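Local coordinates for cytosolic protein (Streptococcus thermophilus, PDB 2QZI) that is of unknown function but folds into a small domain with an antiparallel sheet and two helices, and holds sodium ions in the crystal, at residues T12-E15 against L16-N19; R57-K60 against D61-E65; E65-R68 against E69-K73; I80-M83 against D84-R87. All blocks are in the same frame, centred on the assembly; numbering follows the deposited sequence. Where two conformers were deposited one is given.

Interaction 1: residues T12-E15 against L16-N19; sequences THQE and LVNN
Asn18 reaches back one helical turn to Gln14 and meets its carbonyl oxygen twice. The side-chain amide nitrogen ND2 of Asn18 lies 2.6 Å from Gln14 O along a nearly straight N-H...O line of 168°, and that oxygen sits almost in the amide plane. The backbone N of Asn18 approaches the same Gln14 O from above the carbonyl plane, at 3.1 Å, as the ordinary helical bond. Asn18 CG is turned anti to its own carbonyl carbon, beside the backbone N (chi1 -69°), which folds the short amide back along the helix; asparagine has just the length for this return.

A water bridges the two side chains, donating to Gln14 OE1 at 2.7 Å and accepting from Asn18 ND2 at 3.1 Å. It joins two amides whose planes are almost perpendicular, while Gln14 NE2 turns instead to Thr10 O in the preceding loop. One residue earlier, Val17 N bonds to His13 O at 2.9 Å, and Val17 CG2 presses on the same oxygen at 3.0 Å, close packing for a buried branched side chain.

His13 occupies the N-cap position, yet its ring ND1 bonds back to Thr9 O, tying the cap to the loop. His13 and Leu16 both touch Thr31, so imidazole and isobutyl group face strand 28-34, whereas Glu15 is exposed, as suits a carboxylate. Altogether these are the N-terminal turns of helix 14-23, which buries Val17 and leaves Gln14, Glu15 and Asn19 exposed, with a side-chain-to-backbone i to i+4 bond reinforcing the helical pairing.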
loop_
_atom_site.group_PDB
_atom_site.type_symbol
_atom_site.label_atom_id
_atom_site.label_comp_id
_atom_site.label_asym_id
_atom_site.label_seq_id
_atom_site.Cartn_x
_atom_site.Cartn_y
_atom_site.Cartn_z
ATOM N N THR A 12 13.549 8.001 3.374
ATOM C CA THR A 12 13.413 9.454 3.276
ATOM C C THR A 12 11.950 9.803 3.515
ATOM O O THR A 12 11.543 10.838 3.060
ATOM C CB THR A 12 13.722 10.088 1.848
ATOM O OG1 THR A 12 13.693 9.231 0.704
ATOM C CG2 THR A 12 14.309 11.373 1.662
ATOM N N HIS A 13 11.182 8.987 4.239
ATOM C CA HIS A 13 9.823 9.358 4.604
ATOM C C HIS A 13 9.623 9.091 6.103
ATOM O O HIS A 13 8.618 8.502 6.503
ATOM C CB HIS A 13 8.746 8.577 3.779
ATOM C CG HIS A 13 8.543 9.128 2.401
ATOM N ND1 HIS A 13 9.459 8.956 1.397
ATOM C CD2 HIS A 13 7.514 9.829 1.854
ATOM C CE1 HIS A 13 9.073 9.615 0.318
ATOM N NE2 HIS A 13 7.865 10.100 0.555
ATOM N N GLN A 14 10.586 9.530 6.905
ATOM C CA GLN A 14 10.635 9.186 8.303
ATOM C C GLN A 14 9.638 9.951 9.163
ATOM O O GLN A 14 9.198 9.445 10.194
ATOM C CB GLN A 14 12.048 9.373 8.818
ATOM C CG GLN A 14 13.023 8.350 8.240
ATOM C CD GLN A 14 12.751 6.983 8.817
ATOM O OE1 GLN A 14 13.031 6.738 9.998
ATOM N NE2 GLN A 14 12.192 6.091 8.013
ATOM N N GLU A 15 9.293 11.164 8.740
ATOM C CA GLU A 15 8.200 11.917 9.370
ATOM C C GLU A 15 6.871 11.189 9.214
ATOM O O GLU A 15 6.142 10.973 10.172
ATOM C CB GLU A 15 8.069 13.307 8.725
ATOM C CG GLU A 15 8.700 14.439 9.547
ATOM C CD GLU A 15 8.913 15.753 8.722
ATOM O OE1 GLU A 15 8.058 16.061 7.823
ATOM O OE2 GLU A 15 9.956 16.448 8.991
ATOM N N LEU A 16 6.545 10.859 7.976
ATOM C CA LEU A 16 5.289 10.226 7.685
ATOM C C LEU A 16 5.227 8.841 8.361
ATOM O O LEU A 16 4.218 8.488 8.940
ATOM C CB LEU A 16 5.072 10.132 6.174
ATOM C CG LEU A 16 3.905 9.230 5.780
ATOM C CD1 LEU A 16 2.544 9.941 6.204
ATOM C CD2 LEU A 16 3.953 9.030 4.297
ATOM N N VAL A 17 6.324 8.083 8.272
ATOM C CA VAL A 17 6.397 6.747 8.869
ATOM C C VAL A 17 6.077 6.839 10.361
ATOM O O VAL A 17 5.157 6.169 10.842
ATOM C CB VAL A 17 7.824 6.125 8.629
ATOM C CG1 VAL A 17 8.127 4.993 9.634
ATOM C CG2 VAL A 17 7.910 5.675 7.157
ATOM N N ASN A 18 6.815 7.688 11.083
ATOM C CA ASN A 18 6.517 7.908 12.476
ATOM C C ASN A 18 5.140 8.508 12.837
ATOM O O ASN A 18 4.561 8.144 13.854
ATOM C CB ASN A 18 7.653 8.662 13.082
ATOM C CG ASN A 18 8.912 7.781 13.156
ATOM O OD1 ASN A 18 9.041 6.945 14.076
ATOM N ND2 ASN A 18 9.799 7.899 12.133
ATOM N N ASN A 19 4.619 9.410 12.013
ATOM C CA ASN A 19 3.296 10.014 12.286
ATOM C C ASN A 19 2.220 8.903 12.298
ATOM O O ASN A 19 1.336 8.900 13.160
ATOM C CB ASN A 19 2.908 11.145 11.290
ATOM C CG ASN A 19 3.651 12.494 11.570
ATOM O OD1 ASN A 19 4.134 12.753 12.692
ATOM N ND2 ASN A 19 3.738 13.367 10.528
HETATM O O HOH W 1 11.919 5.618 12.171
#

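Interaction 2: residues R57-K60 against D61-E65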
loop_
_atom_site.group_PDB
_atom_site.type_symbol
_atom_site.label_atom_id
_atom_site.label_comp_id
_atom_site.label_asym_id
_atom_site.label_seq_id
_atom_site.Cartn_x
_atom_site.Cartn_y
_atom_site.Cartn_z
ATOM N N ARG A 57 -1.710 12.797 -12.271
ATOM C CA ARG A 57 -2.598 12.092 -13.189
ATOM C C ARG A 57 -3.367 11.042 -12.449
ATOM O O ARG A 57 -3.054 10.731 -11.300
ATOM C CB ARG A 57 -1.803 11.431 -14.330
ATOM C CG ARG A 57 -0.632 10.521 -13.885
ATOM C CD ARG A 57 0.019 9.769 -15.068
ATOM N NE ARG A 57 1.198 8.992 -14.658
ATOM C CZ ARG A 57 1.156 7.838 -13.980
ATOM N NH1 ARG A 57 -0.031 7.286 -13.609
ATOM N NH2 ARG A 57 2.304 7.238 -13.646
ATOM N N ALA A 58 -4.385 10.499 -13.111
ATOM C CA ALA A 58 -5.079 9.327 -12.619
ATOM C C ALA A 58 -4.115 8.136 -12.626
ATOM O O ALA A 58 -3.273 8.016 -13.511
ATOM C CB ALA A 58 -6.332 9.039 -13.493
ATOM N N VAL A 59 -4.219 7.263 -11.622
ATOM C CA VAL A 59 -3.465 6.018 -11.677
ATOM C C VAL A 59 -4.173 4.980 -12.545
ATOM O O VAL A 59 -5.385 4.684 -12.371
ATOM C CB VAL A 59 -2.955 5.497 -10.274
ATOM C CG1 VAL A 59 -3.429 6.364 -9.135
ATOM C CG2 VAL A 59 -3.229 4.038 -10.064
ATOM N N LYS A 60 -3.406 4.482 -13.515
ATOM C CA LYS A 60 -3.890 3.536 -14.528
ATOM C C LYS A 60 -4.162 2.133 -13.968
ATOM O O LYS A 60 -3.573 1.729 -12.977
ATOM C CB LYS A 60 -2.868 3.458 -15.680
ATOM C CG LYS A 60 -2.936 4.616 -16.706
ATOM C CD LYS A 60 -2.440 5.948 -16.146
ATOM C CE LYS A 60 -1.926 6.871 -17.269
ATOM N NZ LYS A 60 -0.524 6.523 -17.689
ATOM N N ASP A 61 -5.034 1.388 -14.624
ATOM C CA ASP A 61 -5.396 0.026 -14.193
ATOM C C ASP A 61 -4.256 -1.011 -14.146
ATOM O O ASP A 61 -4.232 -1.850 -13.259
ATOM C CB ASP A 61 -6.498 -0.524 -15.092
ATOM C CG ASP A 61 -7.803 0.232 -14.953
ATOM O OD1 ASP A 61 -8.498 -0.002 -13.940
ATOM O OD2 ASP A 61 -8.141 1.018 -15.869
ATOM N N ASN A 62 -3.356 -0.973 -15.123
ATOM C CA ASN A 62 -2.223 -1.901 -15.189
ATOM C C ASN A 62 -1.156 -1.616 -14.117
ATOM O O ASN A 62 -0.525 -2.526 -13.584
ATOM C CB ASN A 62 -1.607 -1.885 -16.599
ATOM C CG ASN A 62 -0.500 -0.819 -16.764
ATOM O OD1 ASN A 62 0.660 -1.038 -16.358
ATOM N ND2 ASN A 62 -0.845 0.324 -17.394
ATOM N N GLU A 63 -0.968 -0.338 -13.829
ATOM C CA GLU A 63 -0.206 0.128 -12.705
ATOM C C GLU A 63 -0.729 -0.418 -11.375
ATOM O O GLU A 63 0.062 -0.894 -10.543
ATOM C CB GLU A 63 -0.346 1.628 -12.697
ATOM C CG GLU A 63 0.756 2.381 -12.081
ATOM C CD GLU A 63 0.637 3.842 -12.388
ATOM O OE1 GLU A 63 1.577 4.590 -12.073
ATOM O OE2 GLU A 63 -0.389 4.264 -12.959
ATOM N N LEU A 64 -2.052 -0.343 -11.175
ATOM C CA LEU A 64 -2.674 -0.811 -9.967
ATOM C C LEU A 64 -2.345 -2.279 -9.835
ATOM O O LEU A 64 -1.993 -2.726 -8.761
ATOM C CB LEU A 64 -4.207 -0.688 -10.067
ATOM C CG LEU A 64 -5.129 -0.583 -8.845
ATOM C CD1 LEU A 64 -6.517 -1.244 -9.069
ATOM C CD2 LEU A 64 -4.559 -1.113 -7.597
ATOM N N GLU A 65 -2.494 -3.022 -10.935
ATOM C CA GLU A 65 -2.338 -4.489 -10.960
ATOM C C GLU A 65 -0.897 -4.944 -10.654
ATOM O O GLU A 65 -0.683 -5.893 -9.877
ATOM C CB GLU A 65 -2.827 -5.048 -12.307
ATOM C CG GLU A 65 -4.351 -5.469 -12.364
ATOM C CD GLU A 65 -5.338 -4.677 -11.425
ATOM O OE1 GLU A 65 -5.948 -3.666 -11.912
ATOM O OE2 GLU A 65 -5.522 -5.100 -10.232
#
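Arg57 and Glu63 approach from opposite directions, each on an extended chain: Arg57 CG stands between its backbone N and carbonyl carbon (chi1 53°) with the chain extended to NE, while Glu63 CG is anti to its own N (chi1 -153°). They meet at the N-terminus of helix 61-74, where Lys60 is the N-cap and Glu63, three residues on, supplies the half of a capping box in which the N3 side chain accepts from the N-cap backbone N-H.

The guanidinium grips the carboxylate end-on. NH2 of Arg57 reaches Glu63 OE1 at 3.2 Å, with that oxygen in the guanidinium plane, and NH1 reaches the syn lone pair of OE2 at 3.1 Å. Arginine suits this place because two parallel N-H groups can serve two oxygens. Glu63 OE1 is also bonded by Thr37 OG1, which links the cap to strand 37-44. Such donors, together with the positive helix start, would be expected to favour the charged carboxylate in its buried place.

Val59 and Leu64 pack on Ile52 and Ile95 of the sheet, and Lys60 O takes Leu64 N at 3.1 Å as the first turn closes. Glu63 OE2 takes its second bond nearly along its C-O axis, from the backbone N of Lys60 at 3.1 Å.

Interaction 3: residues E65-R68 against E69-K73; sequences EVIR and EFFLK
Ile67 and Phe71 lie side by side, one turn apart and pointing the same way, on the inner face of the amphipathic helix 61-74, which packs against the antiparallel sheet. Ile67 CG2 rests 3.9 Å from Phe71 CE2, at the rim of the ring. This side is dense: Leu6 touches both residues, Tyr32 meets the Phe71 ring edge-to-face, and the Phe41 ring meets that of Phe71 at a slant. A branched aliphatic chain beside a flat ring fills such a core well. Next to it Phe70 brings CD2 over one face of the Phe71 ring, 3.9 Å above its plane and offset toward the rim.

The neighbouring flank is also apolar along its stems. In one of its two conformers Arg68 runs beside Leu72, its CG 4.0 Å from Leu72 CD1, and its methylenes then add apolar packing.

The outer side is looser. Glu65 and Glu69 are exposed, their carboxylates apart, and the backbone bond from Glu69 N to Glu65 O, at 3.0 Å, makes the link between them. A salt bridge from Arg68 to Glu65 is doubtful in detail, since the arginine has two conformers.

Phe71 CG sits anti to its carbonyl carbon (chi1 -75°), which swings the ring back over the preceding turn and brings its edge atom CD2 to 3.1 Å from Ile67 O, near the ring plane.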
loop_
_atom_site.group_PDB
_atom_site.type_symbol
_atom_site.label_atom_id
_atom_site.label_comp_id
_atom_site.label_asym_id
_atom_site.label_seq_id
_atom_site.Cartn_x
_atom_site.Cartn_y
_atom_site.Cartn_z
ATOM N N GLU A 65 -2.494 -3.022 -10.935
ATOM C CA GLU A 65 -2.338 -4.489 -10.960
ATOM C C GLU A 65 -0.897 -4.944 -10.654
ATOM O O GLU A 65 -0.683 -5.893 -9.877
ATOM C CB GLU A 65 -2.827 -5.048 -12.307
ATOM C CG GLU A 65 -4.351 -5.469 -12.364
ATOM C CD GLU A 65 -5.338 -4.677 -11.425
ATOM O OE1 GLU A 65 -5.948 -3.666 -11.912
ATOM O OE2 GLU A 65 -5.522 -5.100 -10.232
ATOM N N VAL A 66 0.073 -4.248 -11.233
ATOM C CA VAL A 66 1.484 -4.470 -10.972
ATOM C C VAL A 66 1.825 -4.172 -9.505
ATOM O O VAL A 66 2.569 -4.911 -8.863
ATOM C CB VAL A 66 2.357 -3.657 -11.959
ATOM C CG1 VAL A 66 3.822 -3.597 -11.536
ATOM C CG2 VAL A 66 2.246 -4.241 -13.372
ATOM N N ILE A 67 1.241 -3.119 -8.950
ATOM C CA ILE A 67 1.581 -2.720 -7.578
ATOM C C ILE A 67 0.994 -3.700 -6.583
ATOM O O ILE A 67 1.644 -4.097 -5.594
ATOM C CB ILE A 67 1.131 -1.272 -7.259
ATOM C CG1 ILE A 67 2.065 -0.241 -8.028
ATOM C CG2 ILE A 67 1.238 -0.996 -5.751
ATOM C CD1 ILE A 67 1.396 1.111 -8.127
ATOM N N ARG A 68 -0.226 -4.092 -6.886
ATOM C CA ARG A 68 -0.946 -5.005 -6.010
ATOM C C ARG A 68 -0.254 -6.356 -6.018
ATOM O O ARG A 68 -0.093 -6.952 -4.944
ATOM C CB ARG A 68 -2.421 -5.160 -6.412
ATOM C CG ARG A 68 -3.207 -6.015 -5.409
ATOM C CD ARG A 68 -4.537 -6.579 -5.984
ATOM N NE ARG A 68 -5.704 -5.811 -5.580
ATOM C CZ ARG A 68 -6.530 -5.141 -6.402
ATOM N NH1 ARG A 68 -7.567 -4.494 -5.881
ATOM N NH2 ARG A 68 -6.309 -5.099 -7.730
ATOM N N GLU A 69 0.157 -6.837 -7.205
ATOM C CA GLU A 69 0.719 -8.167 -7.271
ATOM C C GLU A 69 2.152 -8.194 -6.683
ATOM O O GLU A 69 2.584 -9.249 -6.192
ATOM C CB GLU A 69 0.665 -8.735 -8.697
ATOM C CG GLU A 69 -0.765 -9.205 -9.156
ATOM C CD GLU A 69 -1.453 -10.266 -8.213
ATOM O OE1 GLU A 69 -2.667 -10.080 -7.853
ATOM O OE2 GLU A 69 -0.775 -11.265 -7.831
ATOM N N PHE A 70 2.867 -7.062 -6.729
ATOM C CA PHE A 70 4.158 -6.906 -6.056
ATOM C C PHE A 70 4.028 -7.076 -4.539
ATOM O O PHE A 70 4.783 -7.811 -3.927
ATOM C CB PHE A 70 4.771 -5.530 -6.353
ATOM C CG PHE A 70 6.137 -5.297 -5.667
ATOM C CD1 PHE A 70 7.323 -5.714 -6.271
ATOM C CD2 PHE A 70 6.202 -4.671 -4.422
ATOM C CE1 PHE A 70 8.584 -5.487 -5.621
ATOM C CE2 PHE A 70 7.416 -4.481 -3.740
ATOM C CZ PHE A 70 8.631 -4.876 -4.357
ATOM N N PHE A 71 3.045 -6.424 -3.927
ATOM C CA PHE A 71 2.847 -6.537 -2.459
ATOM C C PHE A 71 2.401 -7.921 -2.054
ATOM O O PHE A 71 2.911 -8.484 -1.086
ATOM C CB PHE A 71 2.006 -5.381 -1.890
ATOM C CG PHE A 71 2.795 -4.115 -1.809
ATOM C CD1 PHE A 71 3.579 -3.817 -0.680
ATOM C CD2 PHE A 71 2.840 -3.260 -2.901
ATOM C CE1 PHE A 71 4.422 -2.648 -0.679
ATOM C CE2 PHE A 71 3.689 -2.113 -2.904
ATOM C CZ PHE A 71 4.462 -1.805 -1.788
ATOM N N LEU A 72 1.526 -8.498 -2.858
ATOM C CA LEU A 72 0.980 -9.821 -2.576
ATOM C C LEU A 72 2.070 -10.862 -2.677
ATOM O O LEU A 72 2.080 -11.850 -1.971
ATOM C CB LEU A 72 -0.173 -10.151 -3.539
ATOM C CG LEU A 72 -1.502 -9.527 -3.120
ATOM C CD1 LEU A 72 -2.553 -9.727 -4.206
ATOM C CD2 LEU A 72 -2.015 -10.095 -1.721
ATOM N N LYS A 73 2.992 -10.656 -3.575
ATOM C CA LYS A 73 4.028 -11.629 -3.785
ATOM C C LYS A 73 5.131 -11.463 -2.754
ATOM O O LYS A 73 5.728 -12.451 -2.327
ATOM C CB LYS A 73 4.592 -11.500 -5.213
ATOM C CG LYS A 73 5.579 -12.567 -5.599
ATOM C CD LYS A 73 6.204 -12.226 -6.945
ATOM C CE LYS A 73 7.223 -13.289 -7.397
ATOM N NZ LYS A 73 6.660 -14.671 -7.304
#

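Interaction 4: residues I80-M83 against D84-R87; sequences IVLM and DKLR
Leu82 and Lys85 close a type I beta turn, with Met83 and Asp84 at its corners and Lys85 N bonded to Leu82 O at 2.8 Å. The N-H comes in from above the carbonyl plane, as the tight reversal dictates. A water then spans the next step, donating to Met83 O at 2.7 Å and accepting from Leu86 N at 3.1 Å, so the chain leaves the turn with its backbone polar groups bridged.

Side chains pack on both flanks. Leu82 CB touches Lys85 CG at 3.8 Å: Lys85 CG is anti to its carbonyl carbon, beside the backbone N (chi1 -54°), which lays the aliphatic stem against the leucine while the ammonium group leads off. Asp84, exposed and at the third position, where aspartate is well tolerated, makes a long ionic pair with Lys85.

Leu86 closes the other flank. Its CD2 lies 3.9 Å from Val81 CG2, the two side chains crossing at about a right angle, and its CD1 is 4.4 Å from the selenium of Met83, a selenomethionine. Leucine suits this place because its two methyls can address two neighbours at once. Beyond the turn, Leu86 rests on Phe99 while Leu82 hydrogen-bonds through its backbone to Pro100, both at the end of strand 94-100. This is a beta turn in a connecting loop, leading the chain from helix 61-74 into edge strand 87-91 of the antiparallel sheet.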
loop_
_atom_site.group_PDB
_atom_site.type_symbol
_atom_site.label_atom_id
_atom_site.label_comp_id
_atom_site.label_asym_id
_atom_site.label_seq_id
_atom_site.Cartn_x
_atom_site.Cartn_y
_atom_site.Cartn_z
ATOM N N ILE A 80 -2.508 -15.521 6.212
ATOM C CA ILE A 80 -3.398 -14.876 7.195
ATOM C C ILE A 80 -4.370 -13.887 6.556
ATOM O O ILE A 80 -5.194 -13.326 7.256
ATOM C CB ILE A 80 -2.617 -14.105 8.326
ATOM C CG1 ILE A 80 -1.686 -13.057 7.684
ATOM C CG2 ILE A 80 -2.004 -15.131 9.326
ATOM C CD1 ILE A 80 -1.095 -11.916 8.615
ATOM N N VAL A 81 -4.239 -13.642 5.248
ATOM C CA VAL A 81 -5.140 -12.728 4.613
ATOM C C VAL A 81 -6.396 -13.391 4.145
ATOM O O VAL A 81 -6.400 -14.532 3.740
ATOM C CB VAL A 81 -4.521 -11.613 3.614
ATOM C CG1 VAL A 81 -3.172 -11.834 3.216
ATOM C CG2 VAL A 81 -5.476 -11.245 2.419
ATOM N N LEU A 82 -7.469 -12.652 4.294
ATOM C CA LEU A 82 -8.786 -13.042 3.853
ATOM C C LEU A 82 -8.941 -12.602 2.358
ATOM O O LEU A 82 -9.454 -11.523 2.039
ATOM C CB LEU A 82 -9.765 -12.354 4.767
ATOM C CG LEU A 82 -10.204 -13.088 6.055
ATOM C CD1 LEU A 82 -9.542 -14.428 6.331
ATOM C CD2 LEU A 82 -10.206 -12.198 7.292
HETATM N N MSE A 83 -8.457 -13.461 1.465
HETATM C CA MSE A 83 -8.327 -13.162 0.066
HETATM C C MSE A 83 -9.630 -13.022 -0.657
HETATM O O MSE A 83 -9.653 -12.437 -1.732
HETATM C CB MSE A 83 -7.436 -14.199 -0.627
HETATM C CG MSE A 83 -6.520 -13.560 -1.678
HETATM SE SE MSE A 83 -5.003 -12.645 -0.901
HETATM C CE MSE A 83 -4.927 -14.091 0.425
ATOM N N ASP A 84 -10.722 -13.548 -0.078
ATOM C CA ASP A 84 -12.018 -13.301 -0.611
ATOM C C ASP A 84 -12.637 -12.017 -0.026
ATOM O O ASP A 84 -13.806 -11.744 -0.308
ATOM C CB ASP A 84 -12.952 -14.471 -0.244
ATOM C CG ASP A 84 -13.032 -14.678 1.275
ATOM O OD1 ASP A 84 -12.028 -14.365 1.996
ATOM O OD2 ASP A 84 -14.072 -15.176 1.751
ATOM N N LYS A 85 -11.918 -11.249 0.802
ATOM C CA LYS A 85 -12.549 -10.079 1.481
ATOM C C LYS A 85 -11.787 -8.796 1.143
ATOM O O LYS A 85 -11.895 -7.792 1.853
ATOM C CB LYS A 85 -12.601 -10.239 3.002
ATOM C CG LYS A 85 -13.255 -11.493 3.497
ATOM C CD LYS A 85 -14.697 -11.378 3.450
ATOM C CE LYS A 85 -15.343 -12.530 4.245
ATOM N NZ LYS A 85 -16.482 -13.057 3.520
ATOM N N LEU A 86 -10.996 -8.838 0.079
ATOM C CA LEU A 86 -10.262 -7.633 -0.372
ATOM C C LEU A 86 -11.241 -6.498 -0.718
ATOM O O LEU A 86 -12.320 -6.756 -1.312
ATOM C CB LEU A 86 -9.374 -7.962 -1.573
ATOM C CG LEU A 86 -8.346 -9.101 -1.351
ATOM C CD1 LEU A 86 -7.174 -9.067 -2.362
ATOM C CD2 LEU A 86 -7.801 -9.054 0.098
ATOM N N ARG A 87 -10.882 -5.261 -0.347
ATOM C CA ARG A 87 -11.737 -4.083 -0.595
ATOM C C ARG A 87 -10.965 -2.992 -1.266
ATOM O O ARG A 87 -9.912 -2.595 -0.777
ATOM C CB ARG A 87 -12.254 -3.579 0.723
ATOM C CG ARG A 87 -13.271 -2.480 0.672
ATOM C CD ARG A 87 -13.992 -2.506 2.018
ATOM N NE ARG A 87 -14.897 -1.365 2.085
ATOM C CZ ARG A 87 -14.482 -0.107 2.193
ATOM N NH1 ARG A 87 -15.382 0.873 2.209
ATOM N NH2 ARG A 87 -13.173 0.159 2.283
HETATM O O HOH W 2 -11.352 -10.452 -2.579
#

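How the interactions relate
Interactions 2 and 3 are consecutive parts of helix 61-74: they share Glu65, and their centres lie 12 Å apart, the first at the N-terminal cap and the second on the body. Interaction 4 follows in the chain and touches interaction 3 where Leu72 CD2 packs 4.0 Å from Met83 SE, so the turn touches the helix there. Interaction 1, on helix 14-23, stands apart, its centre 23 Å from that of interaction 3 and on the opposite side of the chain's centre. No active site is known; sodium ions lie about 10 Å from the side chain of Asn18 and about 11 Å from those of Phe71 and Val81.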